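Local coordinates for protein ESSC (Geobacillus thermodenitrificans, PDB 5FWH) that forms the N-terminal forkhead-associated region of EssC, an FtsK/SpoIIIE-type ATPase component of the bacterial type VII secretion apparatus, at residues A[4-9]-A[24-29]; A[46-51]-A[57-62]. One frame throughout, in Å; residues are numbered along the deposited sequence.

Contact 1 (A[4-9]-A[24-29]); sequences LWVLYE and IVIGNQ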
loop_
_atom_site.group_PDB
_atom_site.type_symbol
_atom_site.label_atom_id
_atom_site.label_comp_id
_atom_site.label_asym_id
_atom_site.label_seq_id
_atom_site.Cartn_x
_atom_site.Cartn_y
_atom_site.Cartn_z
ATOM N N LEU A 4 8.188 -0.706 -3.147
ATOM C CA LEU A 4 7.797 0.691 -3.396
ATOM C C LEU A 4 6.425 0.757 -3.937
ATOM O O LEU A 4 5.959 -0.058 -4.755
ATOM C CB LEU A 4 8.719 1.507 -4.316
ATOM C CG LEU A 4 9.420 0.972 -5.550
ATOM C CD1 LEU A 4 10.027 2.152 -6.271
ATOM C CD2 LEU A 4 10.500 -0.018 -5.170
ATOM N N TRP A 5 5.840 1.844 -3.549
ATOM C CA TRP A 5 4.528 2.212 -3.971
ATOM C C TRP A 5 4.732 3.359 -4.867
ATOM O O TRP A 5 5.387 4.330 -4.477
ATOM C CB TRP A 5 3.772 2.640 -2.774
ATOM C CG TRP A 5 3.908 1.673 -1.683
ATOM C CD1 TRP A 5 5.068 1.268 -1.012
ATOM C CD2 TRP A 5 2.862 1.056 -1.055
ATOM N NE1 TRP A 5 4.763 0.442 -0.020
ATOM C CE2 TRP A 5 3.407 0.233 -0.053
ATOM C CE3 TRP A 5 1.497 1.065 -1.262
ATOM C CZ2 TRP A 5 2.638 -0.567 0.725
ATOM C CZ3 TRP A 5 0.759 0.284 -0.494
ATOM C CH2 TRP A 5 1.325 -0.517 0.507
ATOM N N VAL A 6 4.123 3.262 -6.016
ATOM C CA VAL A 6 4.093 4.330 -7.002
ATOM C C VAL A 6 2.605 4.807 -7.206
ATOM O O VAL A 6 1.756 4.107 -7.702
ATOM C CB VAL A 6 4.718 3.828 -8.283
ATOM C CG1 VAL A 6 4.695 4.909 -9.384
ATOM C CG2 VAL A 6 6.127 3.331 -7.968
ATOM N N LEU A 7 2.364 6.005 -6.740
ATOM C CA LEU A 7 1.100 6.640 -6.750
ATOM C C LEU A 7 1.116 7.788 -7.758
ATOM O O LEU A 7 2.010 8.593 -7.755
ATOM C CB LEU A 7 0.760 7.208 -5.368
ATOM C CG LEU A 7 0.680 6.119 -4.269
ATOM C CD1 LEU A 7 2.030 5.987 -3.535
ATOM C CD2 LEU A 7 -0.417 6.471 -3.257
ATOM N N TYR A 8 0.062 7.810 -8.566
ATOM C CA TYR A 8 -0.151 8.839 -9.597
ATOM C C TYR A 8 -1.618 8.752 -10.054
ATOM O O TYR A 8 -2.245 7.654 -9.950
ATOM C CB TYR A 8 0.791 8.585 -10.767
ATOM C CG TYR A 8 0.606 7.223 -11.373
ATOM C CD1 TYR A 8 1.155 6.097 -10.772
ATOM C CD2 TYR A 8 -0.102 7.049 -12.552
ATOM C CE1 TYR A 8 1.013 4.871 -11.311
ATOM C CE2 TYR A 8 -0.282 5.796 -13.088
ATOM C CZ TYR A 8 0.297 4.716 -12.462
ATOM O OH TYR A 8 0.141 3.463 -12.969
ATOM N N GLU A 9 -2.177 9.883 -10.543
ATOM C CA GLU A 9 -3.593 9.981 -10.886
ATOM C C GLU A 9 -4.426 9.267 -9.807
ATOM O O GLU A 9 -4.327 9.650 -8.653
ATOM C CB GLU A 9 -3.873 9.473 -12.305
ATOM C CG GLU A 9 -3.009 10.189 -13.354
ATOM C CD GLU A 9 -3.566 10.222 -14.789
ATOM O OE1 GLU A 9 -4.823 10.152 -14.986
ATOM O OE2 GLU A 9 -2.741 10.338 -15.736
ATOM N N ILE A 24 16.709 0.652 -10.374
ATOM C CA ILE A 24 15.476 0.464 -11.122
ATOM C C ILE A 24 15.005 1.779 -11.626
ATOM O O ILE A 24 15.401 2.803 -11.125
ATOM C CB ILE A 24 14.354 -0.264 -10.342
ATOM C CG1 ILE A 24 13.685 0.611 -9.283
ATOM C CG2 ILE A 24 14.870 -1.560 -9.719
ATOM C CD1 ILE A 24 12.199 0.736 -9.506
ATOM N N VAL A 25 14.146 1.730 -12.624
ATOM C CA VAL A 25 13.714 2.914 -13.330
ATOM C C VAL A 25 12.197 2.847 -13.556
ATOM O O VAL A 25 11.595 1.777 -13.940
ATOM C CB VAL A 25 14.494 3.172 -14.644
ATOM C CG1 VAL A 25 14.478 1.951 -15.535
ATOM C CG2 VAL A 25 13.925 4.397 -15.389
ATOM N N ILE A 26 11.612 3.999 -13.267
ATOM C CA ILE A 26 10.228 4.254 -13.446
ATOM C C ILE A 26 10.215 5.199 -14.565
ATOM O O ILE A 26 10.804 6.310 -14.462
ATOM C CB ILE A 26 9.588 4.994 -12.222
ATOM C CG1 ILE A 26 9.836 4.205 -10.949
ATOM C CG2 ILE A 26 8.090 5.326 -12.462
ATOM C CD1 ILE A 26 9.623 5.023 -9.687
ATOM N N GLY A 27 9.460 4.815 -15.581
ATOM C CA GLY A 27 9.329 5.545 -16.810
ATOM C C GLY A 27 8.075 5.127 -17.536
ATOM O O GLY A 27 7.177 4.545 -16.923
ATOM N N ASN A 28 7.993 5.453 -18.833
ATOM C CA ASN A 28 6.788 5.223 -19.688
ATOM C C ASN A 28 6.897 4.201 -20.847
ATOM O O ASN A 28 5.994 4.069 -21.686
ATOM C CB ASN A 28 6.278 6.565 -20.218
ATOM C CG ASN A 28 7.220 7.216 -21.212
ATOM O OD1 ASN A 28 8.150 6.598 -21.688
ATOM N ND2 ASN A 28 6.936 8.445 -21.564
ATOM N N GLN A 29 7.992 3.467 -20.863
ATOM C CA GLN A 29 8.188 2.315 -21.751
ATOM C C GLN A 29 7.800 1.031 -21.064
ATOM O O GLN A 29 7.897 0.932 -19.867
ATOM C CB GLN A 29 9.658 2.201 -22.099
ATOM C CG GLN A 29 10.345 3.479 -22.589
ATOM C CD GLN A 29 9.617 4.191 -23.722
ATOM O OE1 GLN A 29 8.930 3.570 -24.559
ATOM N NE2 GLN A 29 9.776 5.521 -23.759
#

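Contact 2 (A[46-51]-A[57-62]); sequences IQIEKK and LAVLQG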
loop_
_atom_site.group_PDB
_atom_site.type_symbol
_atom_site.label_atom_id
_atom_site.label_comp_id
_atom_site.label_asym_id
_atom_site.label_seq_id
_atom_site.Cartn_x
_atom_site.Cartn_y
_atom_site.Cartn_z
ATOM N N ILE A 46 12.619 8.301 -13.606
ATOM C CA ILE A 46 12.965 8.270 -12.223
ATOM C C ILE A 46 13.755 7.080 -11.988
ATOM O O ILE A 46 13.352 5.965 -12.385
ATOM C CB ILE A 46 11.734 8.317 -11.316
ATOM C CG1 ILE A 46 10.838 9.548 -11.630
ATOM C CG2 ILE A 46 12.144 8.365 -9.832
ATOM C CD1 ILE A 46 11.591 10.891 -11.592
ATOM N N GLN A 47 14.927 7.299 -11.389
ATOM C CA GLN A 47 15.819 6.213 -11.014
ATOM C C GLN A 47 15.789 6.067 -9.523
ATOM O O GLN A 47 15.939 7.057 -8.791
ATOM C CB GLN A 47 17.277 6.498 -11.459
ATOM C CG GLN A 47 17.551 6.810 -12.941
ATOM C CD GLN A 47 17.257 8.246 -13.373
ATOM O OE1 GLN A 47 17.816 9.248 -12.849
ATOM N NE2 GLN A 47 16.418 8.359 -14.362
ATOM N N ILE A 48 15.638 4.843 -9.080
ATOM C CA ILE A 48 15.734 4.464 -7.682
ATOM C C ILE A 48 16.870 3.466 -7.576
ATOM O O ILE A 48 16.863 2.484 -8.284
ATOM C CB ILE A 48 14.424 3.781 -7.181
ATOM C CG1 ILE A 48 13.189 4.540 -7.634
ATOM C CG2 ILE A 48 14.412 3.664 -5.679
ATOM C CD1 ILE A 48 13.009 5.914 -7.012
ATOM N N GLU A 49 17.853 3.732 -6.730
ATOM C CA GLU A 49 18.925 2.794 -6.488
ATOM C C GLU A 49 19.147 2.542 -4.992
ATOM O O GLU A 49 18.993 3.437 -4.174
ATOM C CB GLU A 49 20.222 3.243 -7.185
ATOM C CG GLU A 49 20.967 4.395 -6.523
ATOM C CD GLU A 49 22.375 4.670 -7.089
ATOM O OE1 GLU A 49 22.510 4.997 -8.293
ATOM O OE2 GLU A 49 23.361 4.591 -6.310
ATOM N N LYS A 50 19.538 1.311 -4.657
ATOM C CA LYS A 50 19.791 0.925 -3.267
ATOM C C LYS A 50 21.210 1.326 -2.878
ATOM O O LYS A 50 22.102 1.366 -3.737
ATOM C CB LYS A 50 19.569 -0.568 -3.088
ATOM C CG LYS A 50 18.540 -0.906 -2.013
ATOM C CD LYS A 50 18.193 -2.401 -1.980
ATOM C CE LYS A 50 19.422 -3.274 -1.671
ATOM N NZ LYS A 50 19.096 -4.686 -1.285
ATOM N N LYS A 51 21.425 1.624 -1.597
ATOM C CA LYS A 51 22.733 2.122 -1.135
ATOM C C LYS A 51 23.644 1.071 -0.430
ATOM O O LYS A 51 24.863 1.081 -0.625
ATOM C CB LYS A 51 22.546 3.394 -0.280
ATOM C CG LYS A 51 22.753 3.290 1.238
ATOM C CD LYS A 51 24.196 3.574 1.658
ATOM C CE LYS A 51 24.349 3.532 3.170
ATOM N NZ LYS A 51 25.770 3.372 3.595
ATOM N N LEU A 57 17.259 4.430 -0.046
ATOM C CA LEU A 57 17.157 4.443 -1.501
ATOM C C LEU A 57 17.515 5.800 -2.012
ATOM O O LEU A 57 17.053 6.800 -1.501
ATOM C CB LEU A 57 15.746 4.094 -1.956
ATOM C CG LEU A 57 15.380 2.622 -2.095
ATOM C CD1 LEU A 57 16.008 1.768 -1.026
ATOM C CD2 LEU A 57 13.870 2.472 -2.103
ATOM N N ALA A 58 18.332 5.851 -3.047
ATOM C CA ALA A 58 18.671 7.127 -3.640
ATOM C C ALA A 58 17.640 7.306 -4.759
ATOM O O ALA A 58 17.308 6.354 -5.464
ATOM C CB ALA A 58 20.061 7.096 -4.170
ATOM N N VAL A 59 17.089 8.507 -4.819
ATOM C CA VAL A 59 16.127 8.888 -5.800
ATOM C C VAL A 59 16.815 9.927 -6.675
ATOM O O VAL A 59 17.280 10.995 -6.208
ATOM C CB VAL A 59 14.807 9.483 -5.232
ATOM C CG1 VAL A 59 13.866 9.836 -6.396
ATOM C CG2 VAL A 59 14.059 8.496 -4.345
ATOM N N LEU A 60 16.876 9.609 -7.946
ATOM C CA LEU A 60 17.439 10.517 -8.947
ATOM C C LEU A 60 16.376 10.783 -10.050
ATOM O O LEU A 60 15.554 9.946 -10.394
ATOM C CB LEU A 60 18.692 9.911 -9.568
ATOM C CG LEU A 60 19.590 8.934 -8.807
ATOM C CD1 LEU A 60 20.415 8.147 -9.811
ATOM C CD2 LEU A 60 20.539 9.691 -7.891
ATOM N N GLN A 61 16.369 11.948 -10.627
ATOM C CA GLN A 61 15.390 12.186 -11.693
ATOM C C GLN A 61 16.042 12.424 -13.062
ATOM O O GLN A 61 15.557 11.894 -14.044
ATOM C CB GLN A 61 14.417 13.269 -11.286
ATOM C CG GLN A 61 13.474 13.721 -12.395
ATOM C CD GLN A 61 12.470 14.753 -11.908
ATOM O OE1 GLN A 61 12.766 15.522 -10.989
ATOM N NE2 GLN A 61 11.289 14.782 -12.532
ATOM N N GLY A 62 17.143 13.162 -13.137
ATOM C CA GLY A 62 17.896 13.155 -14.416
ATOM C C GLY A 62 19.275 12.526 -14.320
ATOM O O GLY A 62 20.236 13.021 -14.896
#

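Contact 1 (A[4-9]-A[24-29])
Leu4 and Val6 face Ile24 and Ile26 across the gap between two sheets, where strand segments 4-8 and 24-27 run nearly parallel, 13° apart in direction, with axes 10.9 Å apart at closest approach. That spacing suits face-to-face packing, not backbone pairing. Leu4 and Ile24 meet tip to tip, Leu4 CD1 lying 4.1 Å from Ile24 CD1. In Ile24, CG1 sits between the backbone N and the carbonyl carbon (chi1 74°), and its CD1 continues toward Leu4. The methyl CD1 of Ile26 bridges two partners on the facing strand. It lies 4.2 Å from Val6 CG2, and a looser 4.5 Å separates it from Leu4 CD1. Ile86 of strand 84-88 touches Leu4, Val6 and Ile26, and Ile48 touches both isoleucines from the neighbouring strand 46-50. The result is part of the aliphatic core between two facing sheets, as expected for the beta sandwich of a forkhead-associated domain. All four touching residues are buried, and they meet only through methyl groups. With no polar pairing between the two segments, hydrophobic burial and van der Waals contact account for their direct attraction.

Contact 2 (A[46-51]-A[57-62])
Gln47 and Leu60 form a hydrogen-bonded antiparallel pair, and Glu49 and Ala58 form the next one. Each pair exchanges two backbone bonds. Gln47 N donates to Leu60 O at 2.9 Å. The return bond, Leu60 N to Gln47 O, is 2.8 Å long and almost straight at the hydrogen, 178°. Glu49 N reaches Ala58 O at 3.0 Å. Ala58 N reaches Glu49 O at 2.7 Å. All four carbonyl oxygens also receive a CA-H contact, as Ala58 O does from Ile48 CA at 3.3 Å. The two strands are the arms of a beta hairpin in the second sheet of the forkhead-associated sandwich. Both arms also bond outward: Ile46 and Ile48 pair through their backbones with Ile26 and Ile24, while Leu57 and Val59 pair with Leu69 and Ile66. The side chain of Gln47 bends at chi2 (80°) and crosses Leu60 at about a right angle. Its OE1 touches Leu60 CB at 3.5 Å, but its hydrogen-bond partner is Gly63 N, just past the second arm. Replacing Gln47 by an alanine is likely to leave Gly63 N without this acceptor and to uncover part of Leu60. Beyond the strand pairing, Gln61 NE2 donates to Asp78 O, and Ile46 CD1 lies against Gln61 CG. On the face that carries Leu57 and Val59, the buried Ile48 splits its branches. Its CG2 meets Leu57 CD2 at 3.8 Å, while its CD1 runs beside Val59 CG2 at 3.9 Å.

How the contacts relate
From the N terminus, strand 3-8 is followed by strand 11-16 of the same sheet. The chain then passes to the other sheet, and contact 1 closes this first loop by setting strand 23-27 against strand 3-8. Contact 2 opens later and closes a much shorter loop between strands 46-50 and 57-60. The two loops are in series, so they neither nest nor cross. Strands 23-27 and 46-50 join them as sheet neighbours. Ile26 N to Ile46 O and Ile24 N to Ile48 O are probable hydrogen bonds, both 2.8 Å. Contact 1 thus ties sheet to sheet, whereas contact 2 extends one sheet toward strand 65-69, one of its two outermost strands.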